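Local coordinates for oligopeptide-binding protein AppA (Bacillus subtilis, PDB 1XOC) that binds oligopeptides, tetra- and pentapeptides among them, as the binding component of an oligopeptide permease that can replace the Opp system in sporulation and competence, at residues 48-52 / 53-57; 251-254 / 255-258; 376-379 / 380-383; 468-471 / 472-475. One frame throughout, in Å; residues are numbered along the deposited sequence.

Four local contacts, each between neighbouring residues of one continuous stretch, sample different settings of the chain. Contacts 1 and 3 are buried, contact 4 is partly buried on helix 463-480, and contact 2 is a turn on the surface. Contacts 1 and 3 lie on opposite sides of the chain's centre, their own centres about 39 Å apart. Mid-helix, contacts 3 and 4 rest on backbone hydrogen bonds with side chains packed about a turn apart, mainly aliphatic in contact 3, and aromatic with an isoleucine in contact 4. At a helix end and a tight turn, contacts 1 and 2 each use a bridging water. Contacts 2 and 3 both touch strand 483-496, at different residues along it.

Contact 1: 48-52 / 53-57; sequences IENML and YSFLT
The last turn of helix 43-52 closes with the bond from Y53 N to E49 O, 3.0 Å long with an N-H...O angle of 147°, and at Y53 the chain drops out of the helical conformation. One residue earlier, I48 O accepts from both M51 N and L52 N. With chi1 at -60°, the Y53 ring folds back beside its own backbone N, where L52 CB sits over one face in a CH-pi contact, 4.0 Å from the ring centroid. From another direction E49 O approaches obliquely, 3.4 Å from Y53 CD2. Tyrosine suits this place because its flat body lies against the helix end while its OH reaches the F35 carbonyl; the carboxylate of E49 turns to S40 and N36 instead. F55, two residues on, leaves its backbone toward the helix, and its ring edge meets E49 O, which lies near the ring plane, 3.9 Å from F55 CZ. N50 CG is also 3.9 Å from F55 CZ. A water donates to N50 O (2.8 Å) and to Y53 O (2.9 Å), joining the helix end to the departing chain. Helical carbonyls at such an end lose their regular amide partners; here those of N50 and Y53 share a water, the backbones of M51 and L52 bond to F188 and G186, and the rings of Y53 and F55 pack on the buried helix end.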
loop_
_atom_site.group_PDB
_atom_site.type_symbol
_atom_site.label_atom_id
_atom_site.label_comp_id
_atom_site.label_asym_id
_atom_site.label_seq_id
_atom_site.Cartn_x
_atom_site.Cartn_y
_atom_site.Cartn_z
ATOM N N ILE A 48 -3.573 9.807 -5.880
ATOM C CA ILE A 48 -4.460 10.744 -6.556
ATOM C C ILE A 48 -5.754 10.946 -5.721
ATOM O O ILE A 48 -6.251 12.079 -5.586
ATOM C CB ILE A 48 -4.750 10.257 -7.951
ATOM C CG1 ILE A 48 -3.446 10.052 -8.709
ATOM C CG2 ILE A 48 -5.677 11.245 -8.670
ATOM C CD1 ILE A 48 -2.675 11.276 -8.987
ATOM N N GLU A 49 -6.309 9.848 -5.192
ATOM C CA GLU A 49 -7.500 9.916 -4.352
ATOM C C GLU A 49 -7.356 10.902 -3.191
ATOM O O GLU A 49 -8.275 11.654 -2.881
ATOM C CB GLU A 49 -7.797 8.516 -3.775
ATOM C CG GLU A 49 -8.285 7.527 -4.816
ATOM C CD GLU A 49 -8.282 6.093 -4.323
ATOM O OE1 GLU A 49 -7.952 5.854 -3.152
ATOM O OE2 GLU A 49 -8.618 5.172 -5.105
ATOM N N ASN A 50 -6.182 10.915 -2.590
ATOM C CA ASN A 50 -5.955 11.804 -1.437
ATOM C C ASN A 50 -5.871 13.280 -1.820
ATOM O O ASN A 50 -5.964 14.147 -0.935
ATOM C CB ASN A 50 -4.768 11.330 -0.601
ATOM C CG ASN A 50 -5.172 10.197 0.320
ATOM O OD1 ASN A 50 -5.328 9.049 -0.099
ATOM N ND2 ASN A 50 -5.442 10.535 1.551
ATOM N N MET A 51 -5.693 13.587 -3.105
ATOM C CA MET A 51 -5.761 14.964 -3.610
ATOM C C MET A 51 -7.152 15.334 -4.061
ATOM O O MET A 51 -7.565 16.478 -3.932
ATOM C CB MET A 51 -4.752 15.194 -4.747
ATOM C CG MET A 51 -3.342 15.237 -4.220
ATOM S SD MET A 51 -2.068 15.654 -5.432
ATOM C CE MET A 51 -2.052 14.156 -6.390
ATOM N N LEU A 52 -7.870 14.377 -4.665
ATOM C CA LEU A 52 -9.234 14.654 -5.191
ATOM C C LEU A 52 -10.364 14.701 -4.168
ATOM O O LEU A 52 -11.361 15.389 -4.399
ATOM C CB LEU A 52 -9.645 13.603 -6.241
ATOM C CG LEU A 52 -8.874 13.538 -7.552
ATOM C CD1 LEU A 52 -9.203 12.327 -8.357
ATOM C CD2 LEU A 52 -9.158 14.798 -8.295
ATOM N N TYR A 53 -10.262 13.888 -3.099
ATOM C CA TYR A 53 -11.371 13.622 -2.201
ATOM C C TYR A 53 -11.052 14.097 -0.815
ATOM O O TYR A 53 -9.892 14.394 -0.501
ATOM C CB TYR A 53 -11.664 12.111 -2.167
ATOM C CG TYR A 53 -12.031 11.563 -3.511
ATOM C CD1 TYR A 53 -13.211 11.961 -4.128
ATOM C CD2 TYR A 53 -11.240 10.626 -4.119
ATOM C CE1 TYR A 53 -13.567 11.485 -5.374
ATOM C CE2 TYR A 53 -11.586 10.141 -5.353
ATOM C CZ TYR A 53 -12.741 10.563 -5.955
ATOM O OH TYR A 53 -13.064 10.020 -7.204
ATOM N N SER A 54 -12.088 14.102 0.016
ATOM C CA SER A 54 -11.970 14.315 1.441
ATOM C C SER A 54 -12.355 13.030 2.198
ATOM O O SER A 54 -13.075 12.165 1.683
ATOM C CB SER A 54 -12.864 15.450 1.894
ATOM O OG SER A 54 -12.552 16.664 1.237
ATOM N N PHE A 55 -11.920 13.021 3.465
ATOM C CA PHE A 55 -12.009 11.882 4.376
ATOM C C PHE A 55 -12.423 12.410 5.745
ATOM O O PHE A 55 -12.036 13.507 6.149
ATOM C CB PHE A 55 -10.632 11.205 4.477
ATOM C CG PHE A 55 -10.079 10.775 3.100
ATOM C CD1 PHE A 55 -10.140 9.448 2.652
ATOM C CD2 PHE A 55 -9.488 11.717 2.286
ATOM C CE1 PHE A 55 -9.657 9.125 1.364
ATOM C CE2 PHE A 55 -9.021 11.356 1.000
ATOM C CZ PHE A 55 -9.092 10.104 0.596
ATOM N N LEU A 56 -13.186 11.609 6.477
ATOM C CA LEU A 56 -13.654 12.033 7.767
ATOM C C LEU A 56 -12.483 12.343 8.712
ATOM O O LEU A 56 -12.532 13.280 9.531
ATOM C CB LEU A 56 -14.574 10.973 8.390
ATOM C CG LEU A 56 -15.947 10.932 7.709
ATOM C CD1 LEU A 56 -16.766 9.731 8.206
ATOM C CD2 LEU A 56 -16.718 12.246 7.812
ATOM N N THR A 57 -11.428 11.538 8.648
ATOM C CA THR A 57 -10.224 11.726 9.467
ATOM C C THR A 57 -8.989 11.666 8.600
ATOM O O THR A 57 -9.073 11.287 7.417
ATOM C CB THR A 57 -10.073 10.654 10.548
ATOM O OG1 THR A 57 -10.035 9.369 9.896
ATOM C CG2 THR A 57 -11.210 10.720 11.576
HETATM O O HOH W 1 -7.564 15.277 1.059
#

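Contact 2: 251-254 / 255-258; sequences EKFN and NLKI
A type II beta turn from F253 to L256 leads the loop after helix 247-250 into strand 256-262, reversing the chain so that 251-254 and 255-258 run nearly antiparallel. N255 stands third in the turn with phi/psi 72°/25°, the left-handed conformation that asparagine adopts more readily than most residues with a side chain. No direct hydrogen bond joins the two arms. A water bridges them instead, donating to E251 O at 2.9 Å and to L256 O at 3.2 Å. Apolar contacts do the rest. L256 points toward the facing arm and brings its CD1 to F253 CB, 3.9 Å away, at the edge of the phenylalanine ring and near its plane. Farther down, I258 holds its chain extended (chi2 177°), which carries CD1 across to E251, 3.9 Å from the backbone N. L256 CG, for its part, packs beside the carbonyl of N254. The branched residues face inward, whereas K257 between them points away and its NZ bonds to the carbonyls of E497 and L499. F253 and L256 also touch helix 225-234, and I258 touches H492, a ligand of a bound zinc ion. With side-chain carbons spanning the hairpin-like bend and only a water linking its carbonyls, the shape probably depends on the turn itself and on the pairing of 256-262 with strand 483-496 more than on bonds between the arms.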
loop_
_atom_site.group_PDB
_atom_site.type_symbol
_atom_site.label_atom_id
_atom_site.label_comp_id
_atom_site.label_asym_id
_atom_site.label_seq_id
_atom_site.Cartn_x
_atom_site.Cartn_y
_atom_site.Cartn_z
ATOM N N GLU A 251 21.882 14.568 -5.233
ATOM C CA GLU A 251 22.122 15.629 -4.274
ATOM C C GLU A 251 22.899 16.792 -4.894
ATOM O O GLU A 251 22.885 17.882 -4.341
ATOM C CB GLU A 251 22.805 15.106 -2.992
ATOM C CG GLU A 251 24.249 14.804 -3.108
ATOM C CD GLU A 251 24.929 14.519 -1.748
ATOM O OE1 GLU A 251 24.452 15.019 -0.698
ATOM O OE2 GLU A 251 25.948 13.798 -1.753
ATOM N N LYS A 252 23.554 16.563 -6.035
ATOM C CA LYS A 252 24.261 17.605 -6.768
ATOM C C LYS A 252 23.384 18.385 -7.750
ATOM O O LYS A 252 23.829 19.404 -8.290
ATOM C CB LYS A 252 25.380 16.973 -7.568
ATOM C CG LYS A 252 26.455 16.317 -6.727
ATOM C CD LYS A 252 27.476 15.618 -7.633
ATOM C CE LYS A 252 28.518 14.847 -6.833
ATOM N NZ LYS A 252 29.546 15.740 -6.188
ATOM N N PHE A 253 22.165 17.914 -7.999
ATOM C CA PHE A 253 21.291 18.530 -9.002
ATOM C C PHE A 253 20.900 19.925 -8.561
ATOM O O PHE A 253 20.759 20.208 -7.370
ATOM C CB PHE A 253 19.994 17.745 -9.208
ATOM C CG PHE A 253 20.164 16.387 -9.835
ATOM C CD1 PHE A 253 21.350 15.989 -10.422
ATOM C CD2 PHE A 253 19.092 15.505 -9.847
ATOM C CE1 PHE A 253 21.479 14.726 -10.999
ATOM C CE2 PHE A 253 19.203 14.242 -10.423
ATOM C CZ PHE A 253 20.393 13.850 -10.990
ATOM N N ASN A 254 20.659 20.787 -9.538
ATOM C CA ASN A 254 20.363 22.176 -9.228
ATOM C C ASN A 254 18.934 22.341 -8.744
ATOM O O ASN A 254 18.013 21.661 -9.220
ATOM C CB ASN A 254 20.592 23.073 -10.440
ATOM C CG ASN A 254 22.038 23.044 -10.924
ATOM O OD1 ASN A 254 22.301 22.675 -12.066
ATOM N ND2 ASN A 254 22.978 23.409 -10.053
ATOM N N ASN A 255 18.778 23.256 -7.798
ATOM C CA ASN A 255 17.484 23.752 -7.367
ATOM C C ASN A 255 16.687 22.717 -6.549
ATOM O O ASN A 255 15.473 22.798 -6.503
ATOM C CB ASN A 255 16.655 24.249 -8.567
ATOM C CG ASN A 255 17.380 25.345 -9.404
ATOM O OD1 ASN A 255 17.505 25.234 -10.636
ATOM N ND2 ASN A 255 17.850 26.401 -8.728
ATOM N N LEU A 256 17.374 21.768 -5.902
ATOM C CA LEU A 256 16.690 20.673 -5.172
ATOM C C LEU A 256 17.293 20.385 -3.809
ATOM O O LEU A 256 18.461 20.634 -3.573
ATOM C CB LEU A 256 16.689 19.368 -5.993
ATOM C CG LEU A 256 15.903 19.369 -7.321
ATOM C CD1 LEU A 256 16.274 18.159 -8.196
ATOM C CD2 LEU A 256 14.410 19.415 -7.111
ATOM N N LYS A 257 16.464 19.846 -2.913
ATOM C CA LYS A 257 16.880 19.322 -1.627
ATOM C C LYS A 257 16.235 17.943 -1.452
ATOM O O LYS A 257 15.240 17.652 -2.089
ATOM C CB LYS A 257 16.474 20.252 -0.493
ATOM C CG LYS A 257 14.983 20.567 -0.363
ATOM C CD LYS A 257 14.730 21.664 0.720
ATOM C CE LYS A 257 13.274 22.114 0.813
ATOM N NZ LYS A 257 13.101 23.498 1.360
ATOM N N ILE A 258 16.818 17.105 -0.596
ATOM C CA ILE A 258 16.344 15.728 -0.426
ATOM C C ILE A 258 16.068 15.475 1.024
ATOM O O ILE A 258 16.946 15.700 1.839
ATOM C CB ILE A 258 17.373 14.711 -0.949
ATOM C CG1 ILE A 258 17.727 15.017 -2.403
ATOM C CG2 ILE A 258 16.834 13.288 -0.845
ATOM C CD1 ILE A 258 18.776 14.099 -2.963
HETATM O O HOH W 2 20.698 18.609 -2.634
#

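Contact 3: 376-379 / 380-383; sequences IAVV and VQEQ
I376 and V380 meet one helical turn apart, methyl against methyl, with I376 CG2 4.0 Å from V380 CG2. The valine's CG2, set beside its backbone N, also lies 3.2 Å from I376 O. On the next ridge V379 and Q383 run side by side: V379 CG1 is 3.8 Å from Q383 CD, while Q383 CG rests 3.4 Å from V379 O. Were Q383 shortened to an alanine, V379 CG1 would probably lose its cover and a gap open beside L291 and D292, which the long side chain also touches. V378 and E382 form a third pair on the exposed side, where V378 CG1 lies 3.9 Å from E382 OE2 and the carboxylate can face solvent. Behind these pairs stand the backbone hydrogen bonds of the alpha-helix: V380 N to I376 O is 2.9 Å with an N-H...O angle of 169°, and the same i to i+4 bonding joins Q381 to A377, E382 to V378 and Q383 to V379. Helix 371-385 is the crossover of a beta-alpha-beta unit between strands 358-367 and 390-396. A377 and V380 pack on L364 of the first strand, Q381 NE2 bonds to V391 O of the second, and I376 and V379 press on I296 of helix 293-300.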
loop_
_atom_site.group_PDB
_atom_site.type_symbol
_atom_site.label_atom_id
_atom_site.label_comp_id
_atom_site.label_asym_id
_atom_site.label_seq_id
_atom_site.Cartn_x
_atom_site.Cartn_y
_atom_site.Cartn_z
ATOM N N ILE A 376 16.753 -7.192 -7.827
ATOM C CA ILE A 376 16.519 -8.256 -6.864
ATOM C C ILE A 376 16.067 -9.522 -7.549
ATOM O O ILE A 376 16.489 -10.612 -7.162
ATOM C CB ILE A 376 15.483 -7.841 -5.837
ATOM C CG1 ILE A 376 16.054 -6.761 -4.936
ATOM C CG2 ILE A 376 15.036 -9.059 -4.993
ATOM C CD1 ILE A 376 15.033 -6.147 -4.021
ATOM N N ALA A 377 15.203 -9.399 -8.559
ATOM C CA ALA A 377 14.707 -10.585 -9.271
ATOM C C ALA A 377 15.818 -11.377 -9.957
ATOM O O ALA A 377 15.844 -12.625 -9.970
ATOM C CB ALA A 377 13.630 -10.221 -10.246
ATOM N N VAL A 378 16.771 -10.648 -10.508
ATOM C CA VAL A 378 17.936 -11.267 -11.162
ATOM C C VAL A 378 18.842 -11.917 -10.105
ATOM O O VAL A 378 19.323 -13.022 -10.278
ATOM C CB VAL A 378 18.702 -10.229 -11.988
ATOM C CG1 VAL A 378 19.948 -10.817 -12.534
ATOM C CG2 VAL A 378 17.785 -9.681 -13.114
ATOM N N VAL A 379 19.007 -11.269 -8.960
ATOM C CA VAL A 379 19.831 -11.835 -7.896
ATOM C C VAL A 379 19.203 -13.115 -7.313
ATOM O O VAL A 379 19.893 -14.105 -7.063
ATOM C CB VAL A 379 20.089 -10.798 -6.777
ATOM C CG1 VAL A 379 20.777 -11.465 -5.588
ATOM C CG2 VAL A 379 20.953 -9.633 -7.272
ATOM N N VAL A 380 17.897 -13.098 -7.116
ATOM C CA VAL A 380 17.171 -14.292 -6.694
ATOM C C VAL A 380 17.336 -15.412 -7.727
ATOM O O VAL A 380 17.586 -16.577 -7.377
ATOM C CB VAL A 380 15.677 -13.984 -6.422
ATOM C CG1 VAL A 380 14.902 -15.268 -6.132
ATOM C CG2 VAL A 380 15.538 -12.989 -5.262
ATOM N N GLN A 381 17.207 -15.093 -9.011
ATOM C CA GLN A 381 17.439 -16.112 -10.052
ATOM C C GLN A 381 18.802 -16.732 -9.932
ATOM O O GLN A 381 18.950 -17.944 -10.081
ATOM C CB GLN A 381 17.264 -15.482 -11.420
ATOM C CG GLN A 381 17.604 -16.313 -12.597
ATOM C CD GLN A 381 17.495 -15.475 -13.833
ATOM O OE1 GLN A 381 18.275 -14.533 -14.032
ATOM N NE2 GLN A 381 16.504 -15.794 -14.677
ATOM N N GLU A 382 19.817 -15.909 -9.691
ATOM C CA GLU A 382 21.185 -16.420 -9.618
ATOM C C GLU A 382 21.413 -17.255 -8.355
ATOM O O GLU A 382 22.017 -18.324 -8.430
ATOM C CB GLU A 382 22.211 -15.277 -9.759
ATOM C CG GLU A 382 22.212 -14.693 -11.194
ATOM C CD GLU A 382 23.006 -13.367 -11.392
ATOM O OE1 GLU A 382 23.422 -12.741 -10.377
ATOM O OE2 GLU A 382 23.195 -12.943 -12.575
ATOM N N GLN A 383 20.941 -16.762 -7.208
ATOM C CA GLN A 383 21.126 -17.455 -5.931
ATOM C C GLN A 383 20.366 -18.781 -5.870
ATOM O O GLN A 383 20.894 -19.774 -5.369
ATOM C CB GLN A 383 20.794 -16.541 -4.729
ATOM C CG GLN A 383 21.810 -15.393 -4.563
ATOM C CD GLN A 383 21.544 -14.477 -3.390
ATOM O OE1 GLN A 383 22.215 -13.438 -3.201
ATOM N NE2 GLN A 383 20.562 -14.808 -2.623
#

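Contact 4: 468-471 / 472-475; sequences KEYE and QIYQ
Q472 opens the second half of this helical stretch with a weak bond from its N to E469 O, 3.2 Å long and bent to 131°. Its side chain runs beside that of E469, the two pointing the same way. Next comes I473, whose CD1 sits over the centre of the Y470 ring in a CH-pi contact, 3.5 Å from the centroid and 8° off the ring normal; CG2 of the same isoleucine reaches Y470 CE2 at 3.7 Å. Isoleucine fits because its two branches can spread over a flat surface, and it also touches L453 and M454 of helix 448-457. A chi1 of -112°, off the staggered values, sets the Y470 ring face under I473 CD1, and the OH of Y470 bonds to Q427 N. A leucine in place of Y470 would probably leave I473 CD1 without its aromatic floor and Q427 N without that hydroxyl. Helix 463-480 is amphipathic here, with Y470, I473 and Y474 buried, and with K468 and E471 paired by a salt bridge, K468 NZ to E471 OE1 being 2.7 Å. Y474 follows, its N bonded to Y470 O at 3.0 Å. Its ring meets that of Y470 obliquely, with Y470 CD2 over one face, 4.0 Å from Y474 CZ; the Y474 hydroxyl makes a weak bond to N318 O. Last is Q475, whose N bonds to E471 O at 3.0 Å and whose side chain touches P326.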
loop_
_atom_site.group_PDB
_atom_site.type_symbol
_atom_site.label_atom_id
_atom_site.label_comp_id
_atom_site.label_asym_id
_atom_site.label_seq_id
_atom_site.Cartn_x
_atom_site.Cartn_y
_atom_site.Cartn_z
ATOM N N LYS A 468 1.103 -7.612 23.027
ATOM C CA LYS A 468 1.613 -8.836 23.640
ATOM C C LYS A 468 1.073 -10.058 22.916
ATOM O O LYS A 468 1.819 -10.978 22.612
ATOM C CB LYS A 468 1.246 -8.893 25.122
ATOM C CG LYS A 468 1.981 -9.975 25.932
ATOM C CD LYS A 468 3.391 -9.518 26.320
ATOM C CE LYS A 468 4.353 -10.683 26.570
ATOM N NZ LYS A 468 5.720 -10.401 26.000
ATOM N N GLU A 469 -0.222 -10.056 22.624
ATOM C CA GLU A 469 -0.837 -11.153 21.879
ATOM C C GLU A 469 -0.333 -11.201 20.439
ATOM O O GLU A 469 -0.254 -12.278 19.837
ATOM C CB GLU A 469 -2.363 -11.039 21.906
ATOM C CG GLU A 469 -2.966 -11.588 23.206
ATOM C CD GLU A 469 -3.031 -13.117 23.235
ATOM O OE1 GLU A 469 -3.365 -13.709 22.177
ATOM O OE2 GLU A 469 -2.774 -13.716 24.308
ATOM N N TYR A 470 0.016 -10.040 19.884
ATOM C CA TYR A 470 0.579 -9.997 18.534
ATOM C C TYR A 470 1.959 -10.628 18.427
ATOM O O TYR A 470 2.344 -11.054 17.349
ATOM C CB TYR A 470 0.542 -8.580 17.920
ATOM C CG TYR A 470 -0.434 -8.543 16.770
ATOM C CD1 TYR A 470 -1.761 -8.190 16.960
ATOM C CD2 TYR A 470 -0.042 -8.944 15.503
ATOM C CE1 TYR A 470 -2.676 -8.213 15.906
ATOM C CE2 TYR A 470 -0.941 -8.972 14.454
ATOM C CZ TYR A 470 -2.261 -8.599 14.647
ATOM O OH TYR A 470 -3.181 -8.622 13.589
ATOM N N GLU A 471 2.704 -10.734 19.521
ATOM C CA GLU A 471 3.971 -11.482 19.468
ATOM C C GLU A 471 3.762 -12.917 18.929
ATOM O O GLU A 471 4.554 -13.416 18.130
ATOM C CB GLU A 471 4.630 -11.539 20.847
ATOM C CG GLU A 471 5.169 -10.205 21.338
ATOM C CD GLU A 471 5.657 -10.241 22.794
ATOM O OE1 GLU A 471 5.636 -11.324 23.442
ATOM O OE2 GLU A 471 6.058 -9.165 23.304
ATOM N N GLN A 472 2.688 -13.568 19.367
ATOM C CA GLN A 472 2.359 -14.906 18.894
ATOM C C GLN A 472 2.023 -14.943 17.414
ATOM O O GLN A 472 2.342 -15.903 16.739
ATOM C CB GLN A 472 1.166 -15.470 19.655
ATOM C CG GLN A 472 1.401 -15.670 21.114
ATOM C CD GLN A 472 0.201 -16.296 21.783
ATOM O OE1 GLN A 472 -0.245 -17.376 21.387
ATOM N NE2 GLN A 472 -0.336 -15.623 22.800
ATOM N N ILE A 473 1.338 -13.920 16.922
ATOM C CA ILE A 473 0.961 -13.859 15.504
ATOM C C ILE A 473 2.218 -13.700 14.649
ATOM O O ILE A 473 2.402 -14.407 13.663
ATOM C CB ILE A 473 -0.046 -12.723 15.244
ATOM C CG1 ILE A 473 -1.389 -13.063 15.871
ATOM C CG2 ILE A 473 -0.246 -12.506 13.750
ATOM C CD1 ILE A 473 -2.346 -11.864 16.048
ATOM N N TYR A 474 3.087 -12.777 15.037
ATOM C CA TYR A 474 4.379 -12.623 14.375
ATOM C C TYR A 474 5.192 -13.914 14.345
ATOM O O TYR A 474 5.777 -14.246 13.321
ATOM C CB TYR A 474 5.179 -11.535 15.074
ATOM C CG TYR A 474 4.608 -10.151 14.925
ATOM C CD1 TYR A 474 4.687 -9.248 15.968
ATOM C CD2 TYR A 474 4.036 -9.720 13.723
ATOM C CE1 TYR A 474 4.191 -7.978 15.838
ATOM C CE2 TYR A 474 3.533 -8.449 13.591
ATOM C CZ TYR A 474 3.636 -7.584 14.642
ATOM O OH TYR A 474 3.144 -6.332 14.533
ATOM N N GLN A 475 5.241 -14.641 15.460
ATOM C CA GLN A 475 5.921 -15.933 15.479
ATOM C C GLN A 475 5.383 -16.883 14.423
ATOM O O GLN A 475 6.149 -17.538 13.738
ATOM C CB GLN A 475 5.807 -16.610 16.850
ATOM C CG GLN A 475 6.709 -16.019 17.907
ATOM C CD GLN A 475 8.181 -16.310 17.696
ATOM O OE1 GLN A 475 9.027 -15.701 18.348
ATOM N NE2 GLN A 475 8.497 -17.240 16.796
#